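Local coordinates for protein beta-N-acetylglucosaminidase Nag2 (Vibrio harveyi, PDB 6EZS) that probably hydrolyses terminal non-reducing N-acetyl-D-hexosamine residues from N-acetyl-beta-D-hexosaminides, as a glycoside hydrolase of family 20, at residues L485-A490 and V501-L506. Residues are numbered along the deposited sequence; the frame is centred on the assembly and turned at random.
Sequences LGWEEA and VIYSWL. With NAG (2-acetamido-2-deoxy-beta-D-glucopyranose), chain C.
Leu485 lies alongside Val501, CD2 resting on CB, while its other methyl, CD1, reaches the phenol end of Tyr503, 3.3 Å from OH; branched aliphatic chains suit this barrel interior, where both Leu485 and Val501 touch Trp575 of strand 574-581. Gly486 ties the parallel strands together: its N donates to Val501 O (2.8 Å) and its O accepts Tyr503 N (2.7 Å), the ladder of parallel strands. Trp487 follows on the same face as Leu485. With CG anti to its carbonyl carbon (chi1 -62°), its indole sets CE3 3.3 Å from Tyr503 CB, and the two ring planes stand at 86°. The indole NE1 is hydrogen-bonded to Glu367, which helps to set the turn of the ring, and the hydroxyls of Tyr503 and Tyr265 are hydrogen-bonded to each other. Over one indole face sits the acetamido methyl of the bound sugar, Trp487 NE1 to NAG C8 measuring 3.5 Å. Trp505 turns its edge toward the Trp487 face, planes at 70°, and brings CZ3 within 3.6 Å of the same NAG C8.

Glu488 leaves the strand and starts a 3-10 turn. Its CG lies over the six-membered ring of Trp505 in a CH-pi contact, and its extended chain carries OE2 to a weak hydrogen bond from Leu506 N (3.4 Å); a long acidic residue can thus both pack on the indole and meet the backbone beyond it. Glu489 then approaches Glu438, the predicted proton donor. At the C-terminal end of a TIM barrel, hydrogen bonds with Asp532, Trp546 and other residues hold the sugar's polar groups, while the two tryptophans give the N-acetyl methyl an apolar seat, consistent with recognition of N-acetylated sugars.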
loop_
_atom_site.group_PDB
_atom_site.type_symbol
_atom_site.label_atom_id
_atom_site.label_comp_id
_atom_site.label_asym_id
_atom_site.label_seq_id
_atom_site.Cartn_x
_atom_site.Cartn_y
_atom_site.Cartn_z
ATOM N N LEU A 485 1.140 17.333 0.774
ATOM C CA LEU A 485 2.092 16.257 1.081
ATOM C C LEU A 485 2.616 15.742 -0.243
ATOM O O LEU A 485 1.909 15.804 -1.248
ATOM C CB LEU A 485 1.443 15.102 1.853
ATOM C CG LEU A 485 0.532 15.358 3.064
ATOM C CD1 LEU A 485 0.125 14.047 3.710
ATOM C CD2 LEU A 485 1.174 16.193 4.136
ATOM N N GLY A 486 3.849 15.246 -0.258
ATOM C CA GLY A 486 4.455 14.737 -1.500
ATOM C C GLY A 486 5.550 13.716 -1.294
ATOM O O GLY A 486 6.109 13.613 -0.217
ATOM N N TRP A 487 5.851 12.950 -2.336
ATOM C CA TRP A 487 6.963 12.003 -2.296
ATOM C C TRP A 487 8.262 12.772 -2.454
ATOM O O TRP A 487 8.287 13.857 -3.022
ATOM C CB TRP A 487 6.865 10.975 -3.405
ATOM C CG TRP A 487 5.655 10.085 -3.370
ATOM C CD1 TRP A 487 4.698 9.974 -4.349
ATOM C CD2 TRP A 487 5.278 9.161 -2.338
ATOM N NE1 TRP A 487 3.745 9.062 -3.981
ATOM C CE2 TRP A 487 4.070 8.544 -2.754
ATOM C CE3 TRP A 487 5.841 8.793 -1.095
ATOM C CZ2 TRP A 487 3.416 7.589 -1.986
ATOM C CZ3 TRP A 487 5.177 7.854 -0.309
ATOM C CH2 TRP A 487 3.972 7.261 -0.762
ATOM N N GLU A 488 9.343 12.177 -1.962
ATOM C CA GLU A 488 10.628 12.885 -1.746
ATOM C C GLU A 488 11.243 13.735 -2.856
ATOM O O GLU A 488 12.005 14.658 -2.576
ATOM C CB GLU A 488 11.682 11.953 -1.210
ATOM C CG GLU A 488 11.782 10.637 -1.926
ATOM C CD GLU A 488 13.100 9.987 -1.646
ATOM O OE1 GLU A 488 13.578 9.294 -2.580
ATOM O OE2 GLU A 488 13.642 10.203 -0.517
ATOM N N GLU A 489 10.919 13.404 -4.092
ATOM C CA GLU A 489 11.426 14.122 -5.252
ATOM C C GLU A 489 10.993 15.589 -5.303
ATOM O O GLU A 489 11.701 16.437 -5.863
ATOM C CB GLU A 489 10.929 13.446 -6.528
ATOM C CG GLU A 489 12.019 13.203 -7.526
ATOM C CD GLU A 489 12.715 11.867 -7.307
ATOM O OE1 GLU A 489 12.047 10.796 -7.358
ATOM O OE2 GLU A 489 13.943 11.882 -7.099
ATOM N N ALA A 490 9.806 15.851 -4.751
ATOM C CA ALA A 490 9.231 17.188 -4.647
ATOM C C ALA A 490 10.137 18.210 -3.986
ATOM O O ALA A 490 10.006 19.386 -4.265
ATOM C CB ALA A 490 7.921 17.121 -3.885
ATOM N N VAL A 501 4.868 18.516 3.161
ATOM C CA VAL A 501 5.432 17.402 3.903
ATOM C C VAL A 501 5.990 16.376 2.915
ATOM O O VAL A 501 5.313 15.948 1.980
ATOM C CB VAL A 501 4.410 16.740 4.844
ATOM C CG1 VAL A 501 5.039 15.598 5.635
ATOM C CG2 VAL A 501 3.807 17.750 5.817
ATOM N N ILE A 502 7.234 15.982 3.156
ATOM C CA ILE A 502 7.965 15.077 2.276
ATOM C C ILE A 502 7.990 13.622 2.787
ATOM O O ILE A 502 8.405 13.341 3.918
ATOM C CB ILE A 502 9.411 15.572 2.088
ATOM C CG1 ILE A 502 9.443 17.047 1.686
ATOM C CG2 ILE A 502 10.105 14.758 1.026
ATOM C CD1 ILE A 502 8.671 17.397 0.420
ATOM N N TYR A 503 7.577 12.707 1.914
ATOM C CA TYR A 503 7.598 11.263 2.173
ATOM C C TYR A 503 8.882 10.680 1.576
ATOM O O TYR A 503 9.004 10.552 0.363
ATOM C CB TYR A 503 6.343 10.604 1.584
ATOM C CG TYR A 503 5.127 10.815 2.444
ATOM C CD1 TYR A 503 4.660 12.091 2.715
ATOM C CD2 TYR A 503 4.458 9.751 3.017
ATOM C CE1 TYR A 503 3.562 12.308 3.532
ATOM C CE2 TYR A 503 3.348 9.957 3.840
ATOM C CZ TYR A 503 2.907 11.246 4.090
ATOM O OH TYR A 503 1.821 11.475 4.904
ATOM N N SER A 504 9.849 10.391 2.447
ATOM C CA SER A 504 11.165 9.899 2.057
ATOM C C SER A 504 11.269 8.368 2.061
ATOM O O SER A 504 11.171 7.738 3.109
ATOM C CB SER A 504 12.211 10.487 2.987
ATOM O OG SER A 504 13.497 10.015 2.632
ATOM N N TRP A 505 11.473 7.775 0.877
ATOM C CA TRP A 505 11.721 6.320 0.758
ATOM C C TRP A 505 13.150 5.904 0.424
ATOM O O TRP A 505 13.462 4.730 0.496
ATOM C CB TRP A 505 10.772 5.686 -0.252
ATOM C CG TRP A 505 11.173 5.848 -1.667
ATOM C CD1 TRP A 505 12.216 5.232 -2.321
ATOM C CD2 TRP A 505 10.520 6.661 -2.635
ATOM N NE1 TRP A 505 12.257 5.641 -3.629
ATOM C CE2 TRP A 505 11.223 6.512 -3.849
ATOM C CE3 TRP A 505 9.419 7.508 -2.594
ATOM C CZ2 TRP A 505 10.849 7.164 -4.995
ATOM C CZ3 TRP A 505 9.060 8.148 -3.725
ATOM C CH2 TRP A 505 9.769 7.981 -4.915
ATOM N N LEU A 506 14.004 6.843 0.033
ATOM C CA LEU A 506 15.363 6.512 -0.376
ATOM C C LEU A 506 16.211 5.975 0.779
ATOM O O LEU A 506 16.728 4.870 0.725
ATOM C CB LEU A 506 16.048 7.730 -0.993
ATOM C CG LEU A 506 17.397 7.429 -1.659
ATOM C CD1 LEU A 506 17.290 6.461 -2.843
ATOM C CD2 LEU A 506 18.041 8.729 -2.108
HETATM C C1 NAG C . 7.549 2.303 -5.244
HETATM C C2 NAG C . 6.712 3.152 -6.235
HETATM C C3 NAG C . 5.405 2.493 -6.680
HETATM C C4 NAG C . 5.579 1.027 -7.013
HETATM C C5 NAG C . 6.495 0.358 -5.998
HETATM C C6 NAG C . 6.803 -1.097 -6.348
HETATM C C7 NAG C . 6.596 5.639 -6.005
HETATM C C8 NAG C . 6.057 6.709 -5.102
HETATM N N2 NAG C . 6.352 4.415 -5.546
HETATM O O1 NAG C . 8.828 2.867 -4.989
HETATM O O3 NAG C . 4.897 3.153 -7.834
HETATM O O4 NAG C . 4.273 0.454 -7.003
HETATM O O5 NAG C . 7.703 1.105 -5.976
HETATM O O6 NAG C . 7.335 -1.735 -5.183
HETATM O O7 NAG C . 7.180 5.891 -7.052
#